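Local coordinates for putative iron-regulated protein A (Parabacteroides distasonis ATCC 8503, PDB 4ECG), which is a putative imelysin-like, iron-regulated protein of the peptidase M75 family that binds calcium and is possibly a metalloendopeptidase, at residues V35-V40 with A211-D216; N193-G198 with S207-M212; A228-L233 with V374-F379. One frame throughout, in Å; residues are numbered along the deposited sequence.

Contact 1: residues V35-V40 with A211-D216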
ATOM      1  N   VAL A  35      14.200   3.456  17.967  1.00 57.40           N
ATOM      2  CA  VAL A  35      13.262   3.880  16.933  1.00 56.14           C
ATOM      3  C   VAL A  35      12.942   2.703  15.987  1.00 57.76           C
ATOM      4  O   VAL A  35      11.772   2.422  15.691  1.00 57.00           O
ATOM      5  CB  VAL A  35      13.809   5.096  16.147  1.00 55.17           C
ATOM      6  CG1 VAL A  35      13.040   5.297  14.845  1.00 52.36           C
ATOM      7  CG2 VAL A  35      13.828   6.344  17.042  1.00 54.86           C
ATOM      8  N   VAL A  36      13.984   1.994  15.564  1.00 56.85           N
ATOM      9  CA  VAL A  36      13.833   0.806  14.702  1.00 53.49           C
ATOM     10  C   VAL A  36      13.050  -0.288  15.427  1.00 53.40           C
ATOM     11  O   VAL A  36      12.144  -0.875  14.861  1.00 56.81           O
ATOM     12  CB  VAL A  36      15.231   0.271  14.269  1.00 52.83           C
ATOM     13  CG1 VAL A  36      15.098  -1.028  13.498  1.00 47.18           C
ATOM     14  CG2 VAL A  36      16.007   1.336  13.496  1.00 47.90           C
ATOM     15  N   ALA A  37      13.386  -0.553  16.683  1.00 52.78           N
ATOM     16  CA  ALA A  37      12.616  -1.514  17.494  1.00 54.28           C
ATOM     17  C   ALA A  37      11.144  -1.120  17.551  1.00 52.34           C
ATOM     18  O   ALA A  37      10.278  -1.917  17.246  1.00 53.92           O
ATOM     19  CB  ALA A  37      13.221  -1.698  18.913  1.00 52.43           C
ATOM     20  N   THR A  38      10.852   0.126  17.885  1.00 53.20           N
ATOM     21  CA  THR A  38       9.456   0.560  18.002  1.00 52.03           C
ATOM     22  C   THR A  38       8.747   0.516  16.638  1.00 54.74           C
ATOM     23  O   THR A  38       7.557   0.200  16.538  1.00 54.94           O
ATOM     24  CB  THR A  38       9.404   2.011  18.466  1.00 53.46           C
ATOM     25  OG1 THR A  38      10.072   2.159  19.746  1.00 53.99           O
ATOM     26  CG2 THR A  38       7.972   2.510  18.495  1.00 49.22           C
ATOM     27  N   PHE A  39       9.474   0.844  15.569  1.00 54.97           N
ATOM     28  CA  PHE A  39       8.905   0.705  14.234  1.00 52.31           C
ATOM     29  C   PHE A  39       8.463  -0.755  13.985  1.00 54.71           C
ATOM     30  O   PHE A  39       7.325  -0.991  13.599  1.00 51.65           O
ATOM     31  CB  PHE A  39       9.874   1.169  13.119  1.00 52.67           C
ATOM     32  CG  PHE A  39       9.441   0.706  11.763  1.00 50.04           C
ATOM     33  CD1 PHE A  39       8.386   1.324  11.119  1.00 46.77           C
ATOM     34  CD2 PHE A  39      10.014  -0.404  11.190  1.00 49.51           C
ATOM     35  CE1 PHE A  39       7.933   0.868   9.896  1.00 49.17           C
ATOM     36  CE2 PHE A  39       9.573  -0.873   9.971  1.00 48.51           C
ATOM     37  CZ  PHE A  39       8.520  -0.238   9.332  1.00 49.57           C
ATOM     38  N   VAL A  40       9.375  -1.717  14.213  1.00 58.68           N
ATOM     39  CA  VAL A  40       9.123  -3.135  13.959  1.00 53.72           C
ATOM     40  C   VAL A  40       7.995  -3.664  14.839  1.00 56.94           C
ATOM     41  O   VAL A  40       7.156  -4.398  14.341  1.00 55.06           O
ATOM     42  CB  VAL A  40      10.377  -4.019  14.140  1.00 53.31           C
ATOM     43  CG1 VAL A  40      10.020  -5.509  14.041  1.00 52.22           C
ATOM     44  CG2 VAL A  40      11.455  -3.645  13.119  1.00 56.11           C
ATOM     45  N   ALA A 211      16.157  -9.440  12.068  1.00 59.24           N
ATOM     46  CA  ALA A 211      17.297  -8.890  11.336  1.00 57.61           C
ATOM     47  C   ALA A 211      17.236  -7.375  11.396  1.00 58.84           C
ATOM     48  O   ALA A 211      18.278  -6.714  11.603  1.00 55.03           O
ATOM     49  CB  ALA A 211      17.296  -9.352   9.907  1.00 54.53           C
HETATM   50  N   MSE A 212      16.032  -6.794  11.260  1.00 55.42           N
HETATM   51  CA  MSE A 212      15.952  -5.334  11.432  1.00 55.61           C
HETATM   52  C   MSE A 212      16.282  -4.872  12.863  1.00 61.47           C
HETATM   53  O   MSE A 212      17.015  -3.874  13.020  1.00 59.64           O
HETATM   54  CB  MSE A 212      14.652  -4.719  10.926  1.00 54.54           C
HETATM   55  CG  MSE A 212      14.848  -3.832   9.665  1.00 54.48           C
HETATM   56 SE   MSE A 212      13.302  -2.845   9.427  0.75 61.25          SE
HETATM   57  CE  MSE A 212      14.133  -1.143   9.379  1.00 62.98           C
ATOM     58  N   LYS A 213      15.780  -5.558  13.901  1.00 61.63           N
ATOM     59  CA  LYS A 213      16.085  -5.125  15.274  1.00 63.56           C
ATOM     60  C   LYS A 213      17.586  -5.274  15.582  1.00 65.28           C
ATOM     61  O   LYS A 213      18.165  -4.387  16.171  1.00 62.64           O
ATOM     62  CB  LYS A 213      15.160  -5.785  16.318  1.00 64.73           C
ATOM     63  CG  LYS A 213      13.721  -5.212  16.242  1.00 64.86           C
ATOM     64  CD  LYS A 213      12.764  -5.593  17.371  1.00 68.31           C
ATOM     65  CE  LYS A 213      12.370  -7.055  17.327  1.00 69.74           C
ATOM     66  NZ  LYS A 213      10.957  -7.241  17.698  1.00 72.41           N
ATOM     67  N   LYS A 214      18.228  -6.347  15.117  1.00 65.72           N
ATOM     68  CA  LYS A 214      19.654  -6.560  15.394  1.00 69.06           C
ATOM     69  C   LYS A 214      20.594  -5.650  14.573  1.00 64.50           C
ATOM     70  O   LYS A 214      21.651  -5.277  15.039  1.00 60.24           O
ATOM     71  CB  LYS A 214      20.027  -8.042  15.173  1.00 77.93           C
ATOM     72  CG  LYS A 214      19.648  -8.949  16.349  1.00 87.79           C
ATOM     73  CD  LYS A 214      19.284 -10.370  15.919  1.00 95.88           C
ATOM     74  CE  LYS A 214      20.449 -11.081  15.249  1.00100.85           C
ATOM     75  NZ  LYS A 214      20.210 -12.552  15.236  1.00103.99           N
ATOM     76  N   HIS A 215      20.190  -5.337  13.342  1.00 64.34           N
ATOM     77  CA  HIS A 215      20.954  -4.524  12.376  1.00 60.92           C
ATOM     78  C   HIS A 215      22.451  -4.699  12.462  1.00 61.64           C
ATOM     79  O   HIS A 215      23.211  -3.739  12.568  1.00 57.76           O
ATOM     80  CB  HIS A 215      20.546  -3.054  12.482  1.00 61.10           C
ATOM     81  CG  HIS A 215      20.600  -2.492  13.884  1.00 63.91           C
ATOM     82  ND1 HIS A 215      21.758  -2.332  14.556  1.00 64.28           N
ATOM     83  CD2 HIS A 215      19.574  -2.030  14.731  1.00 61.90           C
ATOM     84  CE1 HIS A 215      21.494  -1.800  15.771  1.00 67.26           C
ATOM     85  NE2 HIS A 215      20.152  -1.623  15.873  1.00 64.87           N
ATOM     86  N   ASP A 216      22.892  -5.946  12.460  1.00 62.52           N
ATOM     87  CA  ASP A 216      24.301  -6.229  12.667  1.00 65.18           C
ATOM     88  C   ASP A 216      24.939  -6.906  11.424  1.00 65.76           C
ATOM     89  O   ASP A 216      26.049  -7.366  11.508  1.00 65.59           O
ATOM     90  CB  ASP A 216      24.466  -7.074  13.941  1.00 70.29           C
ATOM     91  CG  ASP A 216      23.847  -8.479  13.819  1.00 74.40           C
ATOM     92  OD1 ASP A 216      23.419  -8.844  12.714  1.00 72.63           O
ATOM     93  OD2 ASP A 216      23.808  -9.234  14.819  1.00 80.42           O
TER

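Contact 2: residues N193-G198 with S207-M212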
ATOM      1  N   ASN A 193       4.292 -14.046   8.543  1.00 53.94           N
ATOM      2  CA  ASN A 193       5.297 -15.043   8.962  1.00 54.62           C
ATOM      3  C   ASN A 193       6.697 -14.697   8.545  1.00 54.02           C
ATOM      4  O   ASN A 193       7.611 -14.916   9.283  1.00 57.17           O
ATOM      5  CB  ASN A 193       4.982 -16.457   8.492  1.00 54.21           C
ATOM      6  CG  ASN A 193       3.706 -17.001   9.113  1.00 57.17           C
ATOM      7  OD1 ASN A 193       3.369 -16.672  10.224  1.00 58.49           O
ATOM      8  ND2 ASN A 193       2.970 -17.786   8.356  1.00 55.43           N
ATOM      9  N   GLY A 194       6.876 -14.155   7.361  1.00 53.90           N
ATOM     10  CA  GLY A 194       8.216 -13.784   6.918  1.00 54.00           C
ATOM     11  C   GLY A 194       8.872 -12.773   7.857  1.00 52.57           C
ATOM     12  O   GLY A 194      10.035 -12.881   8.152  1.00 53.78           O
ATOM     13  N   TRP A 195       8.113 -11.789   8.319  1.00 52.37           N
ATOM     14  CA  TRP A 195       8.604 -10.842   9.301  1.00 53.29           C
ATOM     15  C   TRP A 195       8.759 -11.487  10.664  1.00 56.78           C
ATOM     16  O   TRP A 195       9.785 -11.288  11.312  1.00 58.90           O
ATOM     17  CB  TRP A 195       7.670  -9.632   9.405  1.00 51.96           C
ATOM     18  CG  TRP A 195       7.937  -8.601   8.368  1.00 50.10           C
ATOM     19  CD1 TRP A 195       7.591  -8.632   7.019  1.00 48.11           C
ATOM     20  CD2 TRP A 195       8.637  -7.353   8.540  1.00 49.17           C
ATOM     21  NE1 TRP A 195       8.059  -7.523   6.372  1.00 47.41           N
ATOM     22  CE2 TRP A 195       8.672  -6.712   7.226  1.00 48.22           C
ATOM     23  CE3 TRP A 195       9.215  -6.735   9.584  1.00 47.43           C
ATOM     24  CZ2 TRP A 195       9.228  -5.486   7.038  1.00 50.72           C
ATOM     25  CZ3 TRP A 195       9.773  -5.503   9.387  1.00 48.23           C
ATOM     26  CH2 TRP A 195       9.756  -4.874   8.150  1.00 49.88           C
ATOM     27  N   LEU A 196       7.751 -12.253  11.095  1.00 56.48           N
ATOM     28  CA  LEU A 196       7.679 -12.738  12.465  1.00 58.82           C
ATOM     29  C   LEU A 196       8.697 -13.809  12.758  1.00 61.71           C
ATOM     30  O   LEU A 196       9.333 -13.757  13.817  1.00 59.81           O
ATOM     31  CB  LEU A 196       6.292 -13.243  12.844  1.00 56.89           C
ATOM     32  CG  LEU A 196       6.160 -13.655  14.336  1.00 63.23           C
ATOM     33  CD1 LEU A 196       6.533 -12.478  15.261  1.00 59.80           C
ATOM     34  CD2 LEU A 196       4.770 -14.210  14.681  1.00 58.44           C
ATOM     35  N   LYS A 197       8.834 -14.770  11.844  1.00 62.22           N
ATOM     36  CA  LYS A 197       9.710 -15.924  12.065  1.00 68.09           C
ATOM     37  C   LYS A 197      10.513 -16.402  10.857  1.00 67.23           C
ATOM     38  O   LYS A 197      11.312 -17.331  10.975  1.00 66.19           O
ATOM     39  CB  LYS A 197       8.925 -17.086  12.694  1.00 75.39           C
ATOM     40  CG  LYS A 197       7.841 -17.738  11.842  1.00 84.55           C
ATOM     41  CD  LYS A 197       7.141 -18.869  12.648  1.00 95.07           C
ATOM     42  CE  LYS A 197       6.589 -20.032  11.791  1.00 93.45           C
ATOM     43  NZ  LYS A 197       5.192 -19.778  11.352  1.00 84.03           N
ATOM     44  N   GLY A 198      10.353 -15.750   9.708  1.00 64.03           N
ATOM     45  CA  GLY A 198      10.916 -16.259   8.458  1.00 63.83           C
ATOM     46  C   GLY A 198      10.110 -17.394   7.809  1.00 66.74           C
ATOM     47  O   GLY A 198       9.217 -17.983   8.430  1.00 62.54           O
ATOM     48  N   SER A 207      13.755 -14.467  10.416  1.00 60.79           N
ATOM     49  CA  SER A 207      12.844 -13.385  10.737  1.00 59.80           C
ATOM     50  C   SER A 207      13.351 -12.029  10.244  1.00 56.53           C
ATOM     51  O   SER A 207      14.474 -11.666  10.504  1.00 58.23           O
ATOM     52  CB  SER A 207      12.634 -13.344  12.249  1.00 60.13           C
ATOM     53  OG  SER A 207      11.938 -12.172  12.626  1.00 61.35           O
ATOM     54  N   TYR A 208      12.517 -11.282   9.532  1.00 53.80           N
ATOM     55  CA  TYR A 208      12.951  -9.988   9.020  1.00 51.47           C
ATOM     56  C   TYR A 208      12.905  -9.022  10.148  1.00 52.76           C
ATOM     57  O   TYR A 208      13.737  -8.139  10.190  1.00 53.76           O
ATOM     58  CB  TYR A 208      12.112  -9.482   7.824  1.00 51.45           C
ATOM     59  CG  TYR A 208      12.798  -8.351   7.067  1.00 50.40           C
ATOM     60  CD1 TYR A 208      13.758  -8.617   6.119  1.00 47.92           C
ATOM     61  CD2 TYR A 208      12.498  -7.009   7.353  1.00 50.33           C
ATOM     62  CE1 TYR A 208      14.401  -7.573   5.452  1.00 49.51           C
ATOM     63  CE2 TYR A 208      13.129  -5.952   6.693  1.00 49.20           C
ATOM     64  CZ  TYR A 208      14.090  -6.236   5.738  1.00 50.90           C
ATOM     65  OH  TYR A 208      14.747  -5.181   5.083  1.00 53.56           O
ATOM     66  N   ALA A 209      11.933  -9.189  11.059  1.00 54.21           N
ATOM     67  CA  ALA A 209      11.804  -8.293  12.202  1.00 57.66           C
ATOM     68  C   ALA A 209      13.076  -8.353  13.035  1.00 56.56           C
ATOM     69  O   ALA A 209      13.566  -7.316  13.510  1.00 58.02           O
ATOM     70  CB  ALA A 209      10.580  -8.633  13.073  1.00 54.60           C
ATOM     71  N   GLU A 210      13.591  -9.555  13.237  1.00 58.88           N
ATOM     72  CA  GLU A 210      14.766  -9.733  14.059  1.00 60.76           C
ATOM     73  C   GLU A 210      15.997  -9.166  13.360  1.00 60.99           C
ATOM     74  O   GLU A 210      16.795  -8.458  13.981  1.00 64.26           O
ATOM     75  CB  GLU A 210      14.962 -11.206  14.430  1.00 70.85           C
ATOM     76  CG  GLU A 210      13.955 -11.747  15.460  1.00 80.47           C
ATOM     77  CD  GLU A 210      13.920 -10.968  16.801  1.00 97.15           C
ATOM     78  OE1 GLU A 210      15.016 -10.625  17.373  1.00100.74           O
ATOM     79  OE2 GLU A 210      12.776 -10.709  17.286  1.00 97.03           O
ATOM     80  N   ALA A 211      16.157  -9.440  12.068  1.00 59.24           N
ATOM     81  CA  ALA A 211      17.297  -8.890  11.336  1.00 57.61           C
ATOM     82  C   ALA A 211      17.236  -7.375  11.396  1.00 58.84           C
ATOM     83  O   ALA A 211      18.278  -6.714  11.603  1.00 55.03           O
ATOM     84  CB  ALA A 211      17.296  -9.352   9.907  1.00 54.53           C
HETATM   85  N   MSE A 212      16.032  -6.794  11.260  1.00 55.42           N
HETATM   86  CA  MSE A 212      15.952  -5.334  11.432  1.00 55.61           C
HETATM   87  C   MSE A 212      16.282  -4.872  12.863  1.00 61.47           C
HETATM   88  O   MSE A 212      17.015  -3.874  13.020  1.00 59.64           O
HETATM   89  CB  MSE A 212      14.652  -4.719  10.926  1.00 54.54           C
HETATM   90  CG  MSE A 212      14.848  -3.832   9.665  1.00 54.48           C
HETATM   91 SE   MSE A 212      13.302  -2.845   9.427  0.75 61.25          SE
HETATM   92  CE  MSE A 212      14.133  -1.143   9.379  1.00 62.98           C
TER

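Contact 3: residues A228-L233 with V374-F379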
ATOM      1  N   ALA A 228      19.348   0.730   8.885  1.00 52.44           N
ATOM      2  CA  ALA A 228      17.960   0.402   9.247  1.00 53.42           C
ATOM      3  C   ALA A 228      17.041   1.628   9.172  1.00 54.10           C
ATOM      4  O   ALA A 228      15.996   1.564   8.586  1.00 49.84           O
ATOM      5  CB  ALA A 228      17.895  -0.250  10.635  1.00 51.50           C
ATOM      6  N   ILE A 229      17.444   2.743   9.765  1.00 57.05           N
ATOM      7  CA  ILE A 229      16.719   4.012   9.626  1.00 55.95           C
ATOM      8  C   ILE A 229      16.626   4.467   8.168  1.00 54.06           C
ATOM      9  O   ILE A 229      15.590   4.935   7.752  1.00 52.82           O
ATOM     10  CB  ILE A 229      17.395   5.171  10.446  1.00 59.61           C
ATOM     11  CG1 ILE A 229      17.292   4.971  11.971  1.00 61.41           C
ATOM     12  CG2 ILE A 229      16.755   6.510  10.136  1.00 56.46           C
ATOM     13  CD1 ILE A 229      15.897   5.202  12.473  1.00 63.73           C
ATOM     14  N   GLU A 230      17.726   4.410   7.419  1.00 56.37           N
ATOM     15  CA  GLU A 230      17.736   4.792   5.962  1.00 56.82           C
ATOM     16  C   GLU A 230      16.724   3.925   5.204  1.00 54.22           C
ATOM     17  O   GLU A 230      16.019   4.421   4.340  1.00 56.00           O
ATOM     18  CB  GLU A 230      19.148   4.657   5.327  1.00 59.99           C
ATOM     19  CG  GLU A 230      19.290   5.126   3.853  1.00 67.20           C
ATOM     20  CD  GLU A 230      20.684   4.856   3.232  1.00 70.28           C
ATOM     21  OE1 GLU A 230      21.474   4.061   3.816  1.00 72.87           O
ATOM     22  OE2 GLU A 230      21.012   5.460   2.174  1.00 66.51           O
ATOM     23  N   LEU A 231      16.614   2.652   5.583  1.00 52.41           N
ATOM     24  CA  LEU A 231      15.659   1.733   4.949  1.00 50.14           C
ATOM     25  C   LEU A 231      14.223   2.207   5.148  1.00 50.39           C
ATOM     26  O   LEU A 231      13.404   2.178   4.208  1.00 49.02           O
ATOM     27  CB  LEU A 231      15.836   0.318   5.518  1.00 52.32           C
ATOM     28  CG  LEU A 231      15.318  -0.878   4.747  1.00 52.09           C
ATOM     29  CD1 LEU A 231      15.905  -0.901   3.342  1.00 52.53           C
ATOM     30  CD2 LEU A 231      15.648  -2.123   5.525  1.00 50.89           C
HETATM   31  N   MSE A 232      13.911   2.662   6.363  1.00 46.45           N
HETATM   32  CA  MSE A 232      12.541   3.100   6.683  1.00 45.76           C
HETATM   33  C   MSE A 232      12.183   4.265   5.785  1.00 48.58           C
HETATM   34  O   MSE A 232      11.055   4.351   5.343  1.00 49.27           O
HETATM   35  CB  MSE A 232      12.388   3.566   8.147  1.00 46.61           C
HETATM   36  CG  MSE A 232      12.507   2.470   9.252  1.00 47.89           C
HETATM   37 SE   MSE A 232      12.638   3.192  11.034  0.75 46.19          SE
HETATM   38  CE  MSE A 232      10.903   4.015  11.144  1.00 43.62           C
ATOM     39  N   LEU A 233      13.154   5.162   5.539  1.00 50.09           N
ATOM     40  CA  LEU A 233      12.898   6.447   4.847  1.00 49.91           C
ATOM     41  C   LEU A 233      13.031   6.349   3.331  1.00 48.90           C
ATOM     42  O   LEU A 233      12.655   7.271   2.624  1.00 52.28           O
ATOM     43  CB  LEU A 233      13.849   7.528   5.356  1.00 49.90           C
ATOM     44  CG  LEU A 233      13.461   8.084   6.730  1.00 49.67           C
ATOM     45  CD1 LEU A 233      14.685   8.587   7.481  1.00 47.20           C
ATOM     46  CD2 LEU A 233      12.424   9.188   6.585  1.00 47.55           C
ATOM     47  N   VAL A 374      15.142  15.028   3.243  1.00 55.56           N
ATOM     48  CA  VAL A 374      15.959  15.865   4.120  1.00 56.00           C
ATOM     49  C   VAL A 374      16.113  15.129   5.438  1.00 57.23           C
ATOM     50  O   VAL A 374      17.240  14.983   5.938  1.00 60.38           O
ATOM     51  CB  VAL A 374      15.380  17.274   4.326  1.00 54.82           C
ATOM     52  CG1 VAL A 374      16.255  18.038   5.299  1.00 61.20           C
ATOM     53  CG2 VAL A 374      15.333  18.011   3.001  1.00 53.06           C
ATOM     54  N   VAL A 375      15.012  14.586   5.955  1.00 56.38           N
ATOM     55  CA  VAL A 375      15.093  13.759   7.151  1.00 54.40           C
ATOM     56  C   VAL A 375      16.099  12.616   6.940  1.00 56.40           C
ATOM     57  O   VAL A 375      16.885  12.347   7.803  1.00 60.70           O
ATOM     58  CB  VAL A 375      13.744  13.166   7.615  1.00 50.31           C
ATOM     59  CG1 VAL A 375      13.996  12.293   8.835  1.00 51.58           C
ATOM     60  CG2 VAL A 375      12.727  14.247   7.997  1.00 48.55           C
ATOM     61  N   LYS A 376      16.099  11.972   5.782  1.00 56.39           N
ATOM     62  CA  LYS A 376      16.982  10.818   5.548  1.00 59.12           C
ATOM     63  C   LYS A 376      18.443  11.239   5.551  1.00 59.77           C
ATOM     64  O   LYS A 376      19.329  10.462   5.928  1.00 59.45           O
ATOM     65  CB  LYS A 376      16.650  10.174   4.209  1.00 57.29           C
ATOM     66  CG  LYS A 376      17.286   8.832   3.929  1.00 56.97           C
ATOM     67  CD  LYS A 376      16.752   8.241   2.620  1.00 56.75           C
ATOM     68  CE  LYS A 376      17.510   8.794   1.416  1.00 59.74           C
ATOM     69  NZ  LYS A 376      16.775   8.635   0.111  1.00 56.39           N
ATOM     70  N   SER A 377      18.668  12.462   5.090  1.00 60.80           N
ATOM     71  CA  SER A 377      20.007  13.018   4.971  1.00 61.70           C
ATOM     72  C   SER A 377      20.658  13.207   6.341  1.00 65.03           C
ATOM     73  O   SER A 377      21.884  13.110   6.446  1.00 74.13           O
ATOM     74  CB  SER A 377      20.024  14.312   4.132  1.00 57.03           C
ATOM     75  OG  SER A 377      19.748  15.417   4.932  1.00 60.20           O
ATOM     76  N   LYS A 378      19.855  13.373   7.397  1.00 70.52           N
ATOM     77  CA  LYS A 378      20.409  13.418   8.767  1.00 69.01           C
ATOM     78  C   LYS A 378      20.861  12.052   9.315  1.00 72.77           C
ATOM     79  O   LYS A 378      21.048  11.932  10.507  1.00 79.59           O
ATOM     80  CB  LYS A 378      19.449  14.062   9.773  1.00 67.82           C
ATOM     81  CG  LYS A 378      18.777  15.381   9.354  1.00 68.60           C
ATOM     82  CD  LYS A 378      19.725  16.531   8.996  1.00 68.79           C
ATOM     83  CE  LYS A 378      18.916  17.736   8.529  1.00 66.78           C
ATOM     84  NZ  LYS A 378      19.725  18.970   8.507  1.00 66.96           N
ATOM     85  N   PHE A 379      21.062  11.044   8.463  1.00 73.08           N
ATOM     86  CA  PHE A 379      21.489   9.689   8.880  1.00 73.74           C
ATOM     87  C   PHE A 379      22.328   9.010   7.771  1.00 78.10           C
ATOM     88  O   PHE A 379      22.309   7.792   7.646  1.00 77.65           O
ATOM     89  CB  PHE A 379      20.266   8.753   9.198  1.00 74.66           C
ATOM     90  CG  PHE A 379      19.256   9.302  10.225  1.00 76.19           C
ATOM     91  CD1 PHE A 379      19.383   9.029  11.583  1.00 78.61           C
ATOM     92  CD2 PHE A 379      18.136  10.047   9.824  1.00 78.42           C
ATOM     93  CE1 PHE A 379      18.444   9.526  12.505  1.00 80.41           C
ATOM     94  CE2 PHE A 379      17.192  10.546  10.746  1.00 73.97           C
ATOM     95  CZ  PHE A 379      17.348  10.291  12.083  1.00 74.49           C
TER

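Contact 1: residues V35-V40 with A211-D216
Val36, Ala37 and Val40 of helix 29-68 face Met212 and Lys213 of the short helix 208-214, a helix-helix packing within the mostly helical imelysin-like fold. The backbones come closest at Ala37 and Lys213, whose CA atoms lie 5.5 Å apart, a close approach consistent with the small side chain of Ala37. On one flank stands Met212, deposited as selenomethionine. Its chain leaves the helix through an unusual first torsion (chi1 -111°) and bends again about the CG-SE bond, which carries CE toward Val36, with Val36 CG1 4.2 Å from Met212 CE. The same methyl, Val36 CG1, also rests 3.5 Å from the backbone Met212 O, so this valine touches both the main chain and the end of one residue. Val40 approaches nearer the root of the chain: its CG2, the branch beside its own backbone N, lies 4.0 Å from Met212 CB, and the two side chains pass each other at a slant. Phe39 meets the selenium in a Met-aromatic contact, Met212 SE being 5.4 Å from the ring centroid and 74° off the ring normal, an oblique approach. That ring also meets Phe94 edge-to-face, and Phe96 and Ile222 pack on Met212, placing the residue in a buried apolar setting.

On the other flank Lys213 uses its aliphatic part. CG and CD lie over Ala37, while the turns at chi3 and chi4 direct NZ to Asp41, one turn further along helix 29-68, for a salt bridge. The methylenes thus lie against Ala37 and Val40 while the charge is paired with Asp41, and Lys213 CG sits 4.1 Å from Val40 CB.

Contact 2: residues N193-G198 with S207-M212
The indole of Trp195 receives the edge of the Tyr208 ring over one face, a T-shaped pair with planes at 62° and centroids 4.8 Å apart for the six-membered ring of the indole. Tyr208 CD2 makes the closest approach, 3.6 Å from Trp195 CH2, and stands off-centre toward the rim of the indole. The two side chains run side by side in the same direction; with CG anti to its backbone N (chi1 -164°), Tyr208 presents the CD2-CE2 edge to the indole. Met212 SE reaches the same six-membered ring obliquely, a Met-aromatic contact, and Ala209 CB adds a contact near Trp195 CE3. Tyr48 and Tyr220 extend the aromatic cluster beyond the pair.

Beside the ring pair, a loop links the end of helix 171-196 to the start of helix 208-214, both within the imelysin-like helical fold. Tyr208 N donates to Gly194 O, and Ala209 N donates to Trp195 O at 3.0 Å, each in the carbonyl plane on a lone pair. Ser207 OG gives Trp195 O a second bond, 2.7 Å long, its donor tilted 23° from that plane, so Trp195 O has two donors. Ser207 is also the N-cap of helix 208-214: the same OG accepts from Glu210 N at 3.2 Å.

Contact 3: residues A228-L233 with V374-F379
Ile229 sets a methyl squarely over the ring of Phe379, and Leu233 presses on Lys376 and Val375, so that helix 225-233 is held against the C-terminal end of helix 355-377, a helix-helix packing of the mostly helical imelysin-like fold. The CH-pi contact is well centred: Ile229 CG2 is 3.8 Å from the Phe379 ring centroid and only 12° off the ring normal. Its geometry follows from two torsions. In Ile229 the CG2 branch is anti to the backbone N, which aims it at the Phe379 ring, while CG1 lies beside the backbone N. Phe379 lies just past the helix end, outside helical backbone angles (phi -150°), and its CG lies beside its own N (chi1 -54°), which turns the ring back to Ile229. An alanine in place of Phe379 would remove that ring and would probably leave Ile229 CG2 without its aromatic partner and open a gap beside Leu233.

Leu233 works through both ends of its side chain. CD1 lies 3.7 Å from Lys376 CA, close against the helix backbone, and 4.0 Å from Val375 CG1, the two side chains meeting at about a right angle; Phe379 CD2 is a more distant neighbour of the same CD1. Nearer the root, Leu233 CB is 3.9 Å from Lys376 CG. Lys376 is extended for its first two torsions and then bends at chi3, so its methylenes lie along Leu233 while its CD comes 4.2 Å from Glu230 CG. The charged ends of Glu230 and Lys376 remain apart, with Glu230 OE2 5.7 Å from Lys376 NZ.

Around this pairing, Met32 of helix 29-68 packs on Phe379 and Val35 on Ile229, while helix 315-322 supplies Leu315 against Ile229 and Thr319 against Val375.

How the contacts relate
Contacts 1 and 2 share helix 208-214 and meet at Met212, whose selenium serves Phe39 in one and Trp195 in the other; Val40 CG1 and Ala209 CB bring them within 3.3 Å. Contact 3 uses the next helix in the chain, 225-233, which reaches the other two through Ala228, Leu231 and Met232. Contacts 1 and 3 are buried, apolar helix pairings between segments far apart in sequence, each including a partly exposed lysine that packs through its methylenes. Contact 2 is only partly buried and joins segments close in sequence; there backbone and serine hydrogen bonds accompany the aromatic pair, whereas the other two rely on side-chain packing across their interfaces.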